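Local coordinates for SJCHGC06286 protein (Schistosoma japonicum, PDB 3QBR) that probably binds BH domains of partner proteins and, as a Bcl-2 family member, probably takes part in regulating apoptosis, at residues Leu19-Phe28 with Asp51-Ile62; Ala86-Val97 with Leu132-His141. All blocks are in the same frame, centred on the assembly; numbering follows the deposited sequence.

Contact 1 (Leu19-Phe28 with Asp51-Ile62); sequences LQTSTLCHSF and DLTCVPNGQEII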
loop_
_atom_site.group_PDB
_atom_site.type_symbol
_atom_site.label_atom_id
_atom_site.label_comp_id
_atom_site.label_asym_id
_atom_site.label_seq_id
_atom_site.Cartn_x
_atom_site.Cartn_y
_atom_site.Cartn_z
ATOM N N LEU A 19 2.482 -6.638 13.261
ATOM C CA LEU A 19 3.275 -7.702 12.646
ATOM C C LEU A 19 2.450 -8.423 11.589
ATOM O O LEU A 19 2.930 -8.786 10.514
ATOM C CB LEU A 19 3.696 -8.693 13.713
ATOM C CG LEU A 19 4.573 -9.828 13.201
ATOM C CD1 LEU A 19 5.777 -9.290 12.420
ATOM C CD2 LEU A 19 5.012 -10.674 14.374
ATOM N N GLN A 20 1.190 -8.636 11.928
ATOM C CA GLN A 20 0.218 -9.129 10.983
ATOM C C GLN A 20 0.171 -8.204 9.753
ATOM O O GLN A 20 0.316 -8.671 8.625
ATOM C CB GLN A 20 -1.142 -9.223 11.674
ATOM C CG GLN A 20 -2.192 -10.049 10.965
ATOM C CD GLN A 20 -3.502 -10.105 11.750
ATOM O OE1 GLN A 20 -3.506 -10.410 12.945
ATOM N NE2 GLN A 20 -4.617 -9.815 11.078
ATOM N N THR A 21 0.010 -6.894 9.951
ATOM C CA THR A 21 -0.203 -6.018 8.799
ATOM C C THR A 21 1.037 -5.955 7.915
ATOM O O THR A 21 0.958 -5.898 6.687
ATOM C CB THR A 21 -0.669 -4.583 9.176
ATOM O OG1 THR A 21 0.461 -3.733 9.308
ATOM C CG2 THR A 21 -1.451 -4.575 10.465
ATOM N N SER A 22 2.187 -5.972 8.550
ATOM C CA SER A 22 3.453 -6.078 7.836
ATOM C C SER A 22 3.493 -7.299 6.888
ATOM O O SER A 22 3.799 -7.175 5.696
ATOM C CB SER A 22 4.605 -6.122 8.857
ATOM O OG SER A 22 5.847 -6.269 8.214
ATOM N N THR A 23 3.161 -8.470 7.422
ATOM C CA THR A 23 3.169 -9.710 6.648
ATOM C C THR A 23 2.233 -9.631 5.438
ATOM O O THR A 23 2.511 -10.211 4.381
ATOM C CB THR A 23 2.789 -10.942 7.528
ATOM O OG1 THR A 23 3.720 -11.099 8.608
ATOM C CG2 THR A 23 2.761 -12.196 6.698
ATOM N N LEU A 24 1.119 -8.915 5.590
ATOM C CA LEU A 24 0.175 -8.773 4.477
ATOM C C LEU A 24 0.768 -7.949 3.353
ATOM O O LEU A 24 0.561 -8.255 2.176
ATOM C CB LEU A 24 -1.110 -8.122 4.931
ATOM C CG LEU A 24 -2.304 -9.039 5.100
ATOM C CD1 LEU A 24 -3.489 -8.184 5.574
ATOM C CD2 LEU A 24 -2.605 -9.768 3.781
ATOM N N CYS A 25 1.506 -6.902 3.720
ATOM C CA CYS A 25 2.141 -6.069 2.711
ATOM C C CYS A 25 3.119 -6.854 1.886
ATOM O O CYS A 25 3.018 -6.831 0.657
ATOM C CB CYS A 25 2.855 -4.875 3.325
ATOM S SG CYS A 25 1.695 -3.739 3.996
ATOM N N HIS A 26 4.073 -7.521 2.553
ATOM C CA HIS A 26 4.993 -8.443 1.858
ATOM C C HIS A 26 4.270 -9.422 0.901
ATOM O O HIS A 26 4.513 -9.412 -0.306
ATOM C CB HIS A 26 5.896 -9.181 2.852
ATOM C CG HIS A 26 6.837 -8.283 3.589
ATOM N ND1 HIS A 26 7.838 -7.575 2.958
ATOM C CD2 HIS A 26 6.931 -7.968 4.900
ATOM C CE1 HIS A 26 8.507 -6.864 3.848
ATOM N NE2 HIS A 26 7.978 -7.088 5.036
ATOM N N SER A 27 3.354 -10.230 1.415
ATOM C CA SER A 27 2.666 -11.191 0.561
ATOM C C SER A 27 2.009 -10.500 -0.596
ATOM O O SER A 27 2.147 -10.931 -1.736
ATOM C CB SER A 27 1.588 -11.953 1.324
ATOM O OG SER A 27 2.105 -12.438 2.540
ATOM N N PHE A 28 1.254 -9.449 -0.301
ATOM C CA PHE A 28 0.498 -8.760 -1.338
ATOM C C PHE A 28 1.431 -8.243 -2.429
ATOM O O PHE A 28 1.170 -8.429 -3.599
ATOM C CB PHE A 28 -0.369 -7.632 -0.762
ATOM C CG PHE A 28 -0.742 -6.588 -1.781
ATOM C CD1 PHE A 28 -1.686 -6.866 -2.756
ATOM C CD2 PHE A 28 -0.125 -5.342 -1.783
ATOM C CE1 PHE A 28 -2.023 -5.908 -3.706
ATOM C CE2 PHE A 28 -0.455 -4.395 -2.726
ATOM C CZ PHE A 28 -1.409 -4.681 -3.691
ATOM N N ASP A 51 10.871 -10.703 10.499
ATOM C CA ASP A 51 9.868 -11.566 11.101
ATOM C C ASP A 51 8.542 -11.565 10.323
ATOM O O ASP A 51 8.115 -10.546 9.776
ATOM C CB ASP A 51 9.651 -11.171 12.574
ATOM C CG ASP A 51 9.172 -12.336 13.432
ATOM O OD1 ASP A 51 9.149 -13.489 12.943
ATOM O OD2 ASP A 51 8.816 -12.101 14.604
ATOM N N LEU A 52 7.915 -12.733 10.272
ATOM C CA LEU A 52 6.596 -12.899 9.686
ATOM C C LEU A 52 5.769 -13.873 10.544
ATOM O O LEU A 52 6.270 -14.923 10.989
ATOM C CB LEU A 52 6.708 -13.418 8.252
ATOM C CG LEU A 52 7.672 -12.642 7.341
ATOM C CD1 LEU A 52 8.168 -13.524 6.186
ATOM C CD2 LEU A 52 7.035 -11.319 6.829
ATOM N N THR A 53 4.516 -13.512 10.799
ATOM C CA THR A 53 3.587 -14.465 11.372
ATOM C C THR A 53 2.728 -15.052 10.279
ATOM O O THR A 53 2.968 -14.862 9.091
ATOM C CB THR A 53 2.659 -13.823 12.397
ATOM O OG1 THR A 53 1.837 -12.856 11.740
ATOM C CG2 THR A 53 3.473 -13.151 13.477
ATOM N N CYS A 54 1.719 -15.778 10.708
ATOM C CA CYS A 54 0.744 -16.337 9.811
ATOM C C CYS A 54 -0.513 -15.501 10.014
ATOM O O CYS A 54 -0.971 -15.311 11.142
ATOM C CB CYS A 54 0.522 -17.821 10.153
ATOM S SG CYS A 54 -1.091 -18.527 9.720
ATOM N N VAL A 55 -1.059 -14.992 8.918
ATOM C CA VAL A 55 -2.266 -14.168 8.967
ATOM C C VAL A 55 -3.497 -15.039 8.767
ATOM O O VAL A 55 -3.535 -15.857 7.847
ATOM C CB VAL A 55 -2.235 -13.056 7.886
ATOM C CG1 VAL A 55 -3.543 -12.257 7.884
ATOM C CG2 VAL A 55 -1.015 -12.143 8.099
ATOM N N PRO A 56 -4.499 -14.887 9.645
ATOM C CA PRO A 56 -5.704 -15.713 9.494
ATOM C C PRO A 56 -6.505 -15.314 8.259
ATOM O O PRO A 56 -6.837 -14.142 8.098
ATOM C CB PRO A 56 -6.496 -15.432 10.774
ATOM C CG PRO A 56 -5.503 -14.845 11.729
ATOM C CD PRO A 56 -4.462 -14.155 10.924
ATOM N N ASN A 57 -6.812 -16.280 7.398
ATOM C CA ASN A 57 -7.533 -15.994 6.166
ATOM C C ASN A 57 -6.651 -15.301 5.163
ATOM O O ASN A 57 -7.121 -14.857 4.121
ATOM C CB ASN A 57 -8.744 -15.140 6.461
ATOM C CG ASN A 57 -9.662 -15.797 7.449
ATOM O OD1 ASN A 57 -9.637 -17.019 7.600
ATOM N ND2 ASN A 57 -10.478 -14.999 8.141
ATOM N N GLY A 58 -5.364 -15.220 5.495
ATOM C CA GLY A 58 -4.372 -14.573 4.660
ATOM C C GLY A 58 -4.613 -14.710 3.167
ATOM O O GLY A 58 -4.538 -13.729 2.429
ATOM N N GLN A 59 -4.902 -15.921 2.708
ATOM C CA GLN A 59 -5.039 -16.132 1.271
ATOM C C GLN A 59 -6.282 -15.444 0.736
ATOM O O GLN A 59 -6.232 -14.761 -0.290
ATOM C CB GLN A 59 -5.046 -17.621 0.917
ATOM C CG GLN A 59 -3.658 -18.214 0.757
ATOM C CD GLN A 59 -3.679 -19.582 0.087
ATOM O OE1 GLN A 59 -4.710 -20.265 0.066
ATOM N NE2 GLN A 59 -2.535 -19.990 -0.468
ATOM N N GLU A 60 -7.398 -15.644 1.428
ATOM C CA GLU A 60 -8.635 -14.942 1.112
ATOM C C GLU A 60 -8.455 -13.404 1.080
ATOM O O GLU A 60 -8.942 -12.729 0.172
ATOM C CB GLU A 60 -9.731 -15.348 2.096
ATOM C CG GLU A 60 -10.442 -16.589 1.681
ATOM C CD GLU A 60 -10.708 -16.595 0.184
ATOM O OE1 GLU A 60 -11.357 -15.643 -0.314
ATOM O OE2 GLU A 60 -10.259 -17.544 -0.502
ATOM N N ILE A 61 -7.719 -12.876 2.048
ATOM C CA ILE A 61 -7.494 -11.449 2.143
ATOM C C ILE A 61 -6.668 -10.919 0.971
ATOM O O ILE A 61 -6.974 -9.861 0.433
ATOM C CB ILE A 61 -6.823 -11.083 3.483
ATOM C CG1 ILE A 61 -7.761 -11.386 4.658
ATOM C CG2 ILE A 61 -6.390 -9.627 3.471
ATOM C CD1 ILE A 61 -7.111 -11.110 6.034
ATOM N N ILE A 62 -5.621 -11.653 0.591
ATOM C CA ILE A 62 -4.743 -11.282 -0.518
ATOM C C ILE A 62 -5.505 -11.348 -1.844
ATOM O O ILE A 62 -5.348 -10.478 -2.679
ATOM C CB ILE A 62 -3.507 -12.221 -0.617
ATOM C CG1 ILE A 62 -2.499 -11.938 0.498
ATOM C CG2 ILE A 62 -2.839 -12.121 -2.009
ATOM C CD1 ILE A 62 -1.803 -10.582 0.437
HETATM O O HOH W 1 7.426 -7.626 10.288
#
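Thr23 turns its OG1 beside its own backbone N (chi1 -60°), toward the backbone of Leu52-Thr53, while Ile62, bent at both torsions, carries CD1 back to Leu24 and Phe28. Here the N-terminal helix of a Bcl-2 fold meets the loop leading into helix 58-79 and then that helix's first turn. The two short helical segments cross at -58°, their axes 10.5 Å apart at closest, so the gap near the crossing is bridged largely by Leu24, Ile61 and Ile62, with Ser27 and Phe28 against Ile62. The Leu24 and Ile62 side chains slide past each other in opposite directions, Leu24 CD2 3.5 Å from Ile62 CD1; Leu24 CD2 also meets Ile61 CG2 at 3.8 Å. Ile62 CD1 lies equally close to Phe28 CB. One turn back toward the N-terminus, the extended chain of Gln20 runs across Val55 at about a right angle, with Gln20 CG 3.7 Å from Val55 CG2. A type II turn from Val55 to Gly58 then swings the chain into the helix. Trp170, from a loop elsewhere in the chain, touches Gln20, Leu24 and Ile61. Where the loop begins, Leu52 CD2 lies oblique to the His26 ring, and a water joins Ser22 OG to Asp51 O. Thr23 OG1 donates to Leu19 O at 3.1 Å, from the face of that carbonyl opposite to Thr23 N, and accepts a weak, bent bond from Thr53 N at 3.4 Å.

Contact 2 (Ala86-Val97 with Leu132-His141); sequences AQSLGIDSDKPV and LVLRLSKHGH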
loop_
_atom_site.group_PDB
_atom_site.type_symbol
_atom_site.label_atom_id
_atom_site.label_comp_id
_atom_site.label_asym_id
_atom_site.label_seq_id
_atom_site.Cartn_x
_atom_site.Cartn_y
_atom_site.Cartn_z
ATOM N N ALA A 86 6.569 10.451 -8.718
ATOM C CA ALA A 86 7.778 9.710 -8.425
ATOM C C ALA A 86 8.895 10.721 -8.386
ATOM O O ALA A 86 9.666 10.780 -7.424
ATOM C CB ALA A 86 8.045 8.645 -9.468
ATOM N N GLN A 87 8.955 11.539 -9.429
ATOM C CA GLN A 87 9.946 12.593 -9.494
ATOM C C GLN A 87 9.846 13.482 -8.272
ATOM O O GLN A 87 10.833 13.706 -7.568
ATOM C CB GLN A 87 9.735 13.417 -10.747
ATOM C CG GLN A 87 9.890 12.611 -12.001
ATOM C CD GLN A 87 10.112 13.484 -13.203
ATOM O OE1 GLN A 87 10.735 14.546 -13.107
ATOM N NE2 GLN A 87 9.603 13.047 -14.352
ATOM N N SER A 88 8.643 13.983 -8.021
ATOM C CA SER A 88 8.441 14.885 -6.908
ATOM C C SER A 88 8.854 14.197 -5.610
ATOM O O SER A 88 9.165 14.858 -4.618
ATOM C CB SER A 88 6.989 15.355 -6.845
ATOM O OG SER A 88 6.166 14.428 -6.152
ATOM N N LEU A 89 8.856 12.865 -5.625
ATOM C CA LEU A 89 9.298 12.070 -4.476
ATOM C C LEU A 89 10.781 11.751 -4.552
ATOM O O LEU A 89 11.443 11.570 -3.529
ATOM C CB LEU A 89 8.476 10.789 -4.361
ATOM C CG LEU A 89 7.172 11.001 -3.594
ATOM C CD1 LEU A 89 6.116 9.966 -3.971
ATOM C CD2 LEU A 89 7.458 11.014 -2.096
ATOM N N GLY A 90 11.301 11.699 -5.773
ATOM C CA GLY A 90 12.718 11.498 -5.979
ATOM C C GLY A 90 12.984 10.022 -5.929
ATOM O O GLY A 90 13.810 9.548 -5.150
ATOM N N ILE A 91 12.270 9.307 -6.787
ATOM C CA ILE A 91 12.229 7.859 -6.748
ATOM C C ILE A 91 12.561 7.249 -8.095
ATOM O O ILE A 91 12.890 6.076 -8.175
ATOM C CB ILE A 91 10.846 7.381 -6.289
ATOM C CG1 ILE A 91 10.831 7.249 -4.769
ATOM C CG2 ILE A 91 10.469 6.067 -6.956
ATOM C CD1 ILE A 91 9.509 6.804 -4.244
ATOM N N ASP A 92 12.484 8.041 -9.155
ATOM C CA ASP A 92 12.834 7.542 -10.478
ATOM C C ASP A 92 14.315 7.712 -10.794
ATOM O O ASP A 92 14.782 7.334 -11.874
ATOM C CB ASP A 92 11.980 8.216 -11.540
ATOM C CG ASP A 92 10.579 7.680 -11.560
ATOM O OD1 ASP A 92 10.390 6.502 -11.180
ATOM O OD2 ASP A 92 9.668 8.435 -11.946
ATOM N N SER A 93 15.050 8.270 -9.838
ATOM C CA SER A 93 16.472 8.518 -10.008
ATOM C C SER A 93 17.300 7.253 -9.809
ATOM O O SER A 93 16.924 6.349 -9.050
ATOM C CB SER A 93 16.935 9.581 -9.007
ATOM O OG SER A 93 16.533 9.239 -7.686
ATOM N N ASP A 94 18.428 7.198 -10.508
ATOM C CA ASP A 94 19.484 6.249 -10.201
ATOM C C ASP A 94 20.136 6.737 -8.910
ATOM O O ASP A 94 21.017 6.095 -8.341
ATOM C CB ASP A 94 20.503 6.242 -11.339
ATOM C CG ASP A 94 21.604 5.228 -11.135
ATOM O OD1 ASP A 94 21.826 4.791 -9.987
ATOM O OD2 ASP A 94 22.259 4.865 -12.132
ATOM N N LYS A 95 19.683 7.895 -8.452
ATOM C CA LYS A 95 20.291 8.552 -7.310
ATOM C C LYS A 95 19.755 7.994 -6.011
ATOM O O LYS A 95 18.543 8.000 -5.799
ATOM C CB LYS A 95 20.015 10.053 -7.363
ATOM C CG LYS A 95 21.089 10.853 -8.079
ATOM C CD LYS A 95 21.032 12.323 -7.687
ATOM C CE LYS A 95 22.318 13.063 -8.059
ATOM N NZ LYS A 95 23.492 12.619 -7.250
ATOM N N PRO A 96 20.657 7.518 -5.136
ATOM C CA PRO A 96 20.264 7.048 -3.805
ATOM C C PRO A 96 19.196 7.965 -3.217
ATOM O O PRO A 96 19.380 9.187 -3.187
ATOM C CB PRO A 96 21.564 7.133 -3.014
ATOM C CG PRO A 96 22.602 6.823 -4.033
ATOM C CD PRO A 96 22.110 7.409 -5.343
ATOM N N VAL A 97 18.084 7.372 -2.781
ATOM C CA VAL A 97 16.921 8.137 -2.381
ATOM C C VAL A 97 17.078 8.647 -0.953
ATOM O O VAL A 97 17.767 8.035 -0.127
ATOM C CB VAL A 97 15.616 7.321 -2.557
ATOM C CG1 VAL A 97 15.554 6.727 -3.965
ATOM C CG2 VAL A 97 15.519 6.222 -1.503
ATOM N N LEU A 132 4.674 2.645 -5.732
ATOM C CA LEU A 132 5.941 3.179 -5.252
ATOM C C LEU A 132 7.028 2.124 -5.245
ATOM O O LEU A 132 8.137 2.370 -5.728
ATOM C CB LEU A 132 5.784 3.737 -3.835
ATOM C CG LEU A 132 4.852 4.951 -3.705
ATOM C CD1 LEU A 132 4.920 5.595 -2.337
ATOM C CD2 LEU A 132 5.216 5.977 -4.753
ATOM N N VAL A 133 6.707 0.958 -4.672
ATOM C CA VAL A 133 7.660 -0.140 -4.512
ATOM C C VAL A 133 8.167 -0.622 -5.880
ATOM O O VAL A 133 9.373 -0.755 -6.105
ATOM C CB VAL A 133 7.058 -1.313 -3.672
ATOM C CG1 VAL A 133 7.807 -2.679 -3.955
ATOM C CG2 VAL A 133 7.042 -0.942 -2.175
ATOM N N LEU A 134 7.243 -0.852 -6.797
ATOM C CA LEU A 134 7.615 -1.234 -8.153
ATOM C C LEU A 134 8.456 -0.188 -8.893
ATOM O O LEU A 134 9.273 -0.539 -9.746
ATOM C CB LEU A 134 6.366 -1.555 -8.950
ATOM C CG LEU A 134 5.676 -2.809 -8.434
ATOM C CD1 LEU A 134 4.368 -3.076 -9.203
ATOM C CD2 LEU A 134 6.643 -3.990 -8.510
ATOM N N ARG A 135 8.275 1.092 -8.584
ATOM C CA ARG A 135 9.091 2.111 -9.244
ATOM C C ARG A 135 10.440 2.230 -8.571
ATOM O O ARG A 135 11.441 2.475 -9.223
ATOM C CB ARG A 135 8.392 3.472 -9.275
ATOM C CG ARG A 135 7.172 3.491 -10.170
ATOM C CD ARG A 135 6.878 4.891 -10.697
ATOM N NE ARG A 135 7.825 5.315 -11.730
ATOM C CZ ARG A 135 7.489 6.023 -12.806
ATOM N NH1 ARG A 135 6.227 6.377 -13.003
ATOM N NH2 ARG A 135 8.409 6.366 -13.697
ATOM N N LEU A 136 10.455 2.077 -7.258
ATOM C CA LEU A 136 11.696 2.062 -6.497
ATOM C C LEU A 136 12.607 0.910 -6.920
ATOM O O LEU A 136 13.830 1.007 -6.864
ATOM C CB LEU A 136 11.378 1.936 -5.008
ATOM C CG LEU A 136 11.078 3.238 -4.271
ATOM C CD1 LEU A 136 10.352 2.949 -2.961
ATOM C CD2 LEU A 136 12.377 4.014 -4.022
ATOM N N SER A 137 12.003 -0.189 -7.341
ATOM C CA SER A 137 12.763 -1.400 -7.583
ATOM C C SER A 137 13.384 -1.454 -8.985
ATOM O O SER A 137 14.325 -2.227 -9.218
ATOM C CB SER A 137 11.921 -2.642 -7.259
ATOM O OG SER A 137 10.910 -2.832 -8.215
ATOM N N LYS A 138 12.879 -0.624 -9.901
ATOM C CA LYS A 138 13.562 -0.409 -11.182
ATOM C C LYS A 138 15.065 -0.137 -10.994
ATOM O O LYS A 138 15.872 -0.603 -11.781
ATOM C CB LYS A 138 12.917 0.720 -12.007
ATOM C CG LYS A 138 11.529 0.406 -12.584
ATOM C CD LYS A 138 11.539 -0.818 -13.513
ATOM C CE LYS A 138 10.143 -1.129 -14.067
ATOM N NZ LYS A 138 10.101 -2.368 -14.916
ATOM N N HIS A 139 15.436 0.609 -9.958
ATOM C CA HIS A 139 16.837 0.900 -9.686
ATOM C C HIS A 139 17.318 0.260 -8.393
ATOM O O HIS A 139 18.299 0.711 -7.800
ATOM C CB HIS A 139 17.066 2.403 -9.563
ATOM C CG HIS A 139 16.598 3.185 -10.743
ATOM N ND1 HIS A 139 16.987 2.893 -12.033
ATOM C CD2 HIS A 139 15.786 4.263 -10.831
ATOM C CE1 HIS A 139 16.425 3.747 -12.865
ATOM N NE2 HIS A 139 15.694 4.592 -12.161
ATOM N N GLY A 140 16.631 -0.776 -7.937
ATOM C CA GLY A 140 17.085 -1.470 -6.755
ATOM C C GLY A 140 17.215 -0.630 -5.507
ATOM O O GLY A 140 18.213 -0.714 -4.811
ATOM N N HIS A 141 16.191 0.155 -5.196
ATOM C CA HIS A 141 16.235 0.976 -3.999
ATOM C C HIS A 141 15.710 0.185 -2.816
ATOM O O HIS A 141 14.655 0.488 -2.241
ATOM C CB HIS A 141 15.473 2.290 -4.199
ATOM C CG HIS A 141 16.138 3.231 -5.156
ATOM N ND1 HIS A 141 17.396 3.758 -4.928
ATOM C CD2 HIS A 141 15.736 3.732 -6.352
ATOM C CE1 HIS A 141 17.735 4.539 -5.934
ATOM N NE2 HIS A 141 16.745 4.543 -6.815
HETATM O O HOH W 2 18.424 4.341 -2.757
#
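His141 and His139 each hand an NE2 proton to a main-chain carbonyl of the opposing loop, but in different ways. His141 NE2 reaches Ser93 O at 2.9 Å in a nearly straight bond (166°) lying in the ring plane. His139 NE2 meets Asp92 O from above the carbonyl plane, also at 2.9 Å, and the bond is more bent. Val97 CG1 sits over the centre of the His141 ring, 3.5 Å from its centroid, in a CH-pi contact; the His139 carbonyl lies over the opposite face, so this ring is sandwiched. Beside the histidines, Asp92 makes a salt bridge with Arg135, OD1 to NE 2.9 Å, whose hydrogen bond is weak. The carboxylate and guanidinium planes stand 44° apart, and Ala86 CB lies over a guanidinium face near its rim. Next to these polar groups, Ile91 CG1 packs on Leu136 CD2 at 3.7 Å. In this Bcl-2 fold the contact fastens the loop after helix 83-89 to the end of helix 119-137, with Leu102 of helix 99-113 against Ile91 and Ile145 and Leu148 of helix 142-159 against Leu136. Two Schellman motifs set the partners: Gly90 ends the first helix just before Ile91 and Asp92, and Gly140 ends the second, between the two histidines, leaving His141 as N-cap of helix 142-159. Ser93 OG ties down Lys95 O at 3.0 Å, in the carbonyl plane, while a water lies between Val97 N and His141 ND1.

Overall arrangement
Contact 1 closes before contact 2 opens, and the two lie on opposite sides of the chain's centre, their own centres 25 Å apart and their nearest atoms about 8 Å. They share no helix, but helix 58-79, which begins in contact 1, is followed directly by helix 83-89 of contact 2. Helix 119-137 reaches both: Cys25 and Phe28 touch it, and its C-terminal end supplies one side of contact 2. Helix 142-159 flanks both. They lie on opposite sides of an all-helical Bcl-2 bundle and join different helices. Apolar side chains of another protein's chain pack on Ser88 and Leu89, consistent with a ligand-binding groove near contact 2.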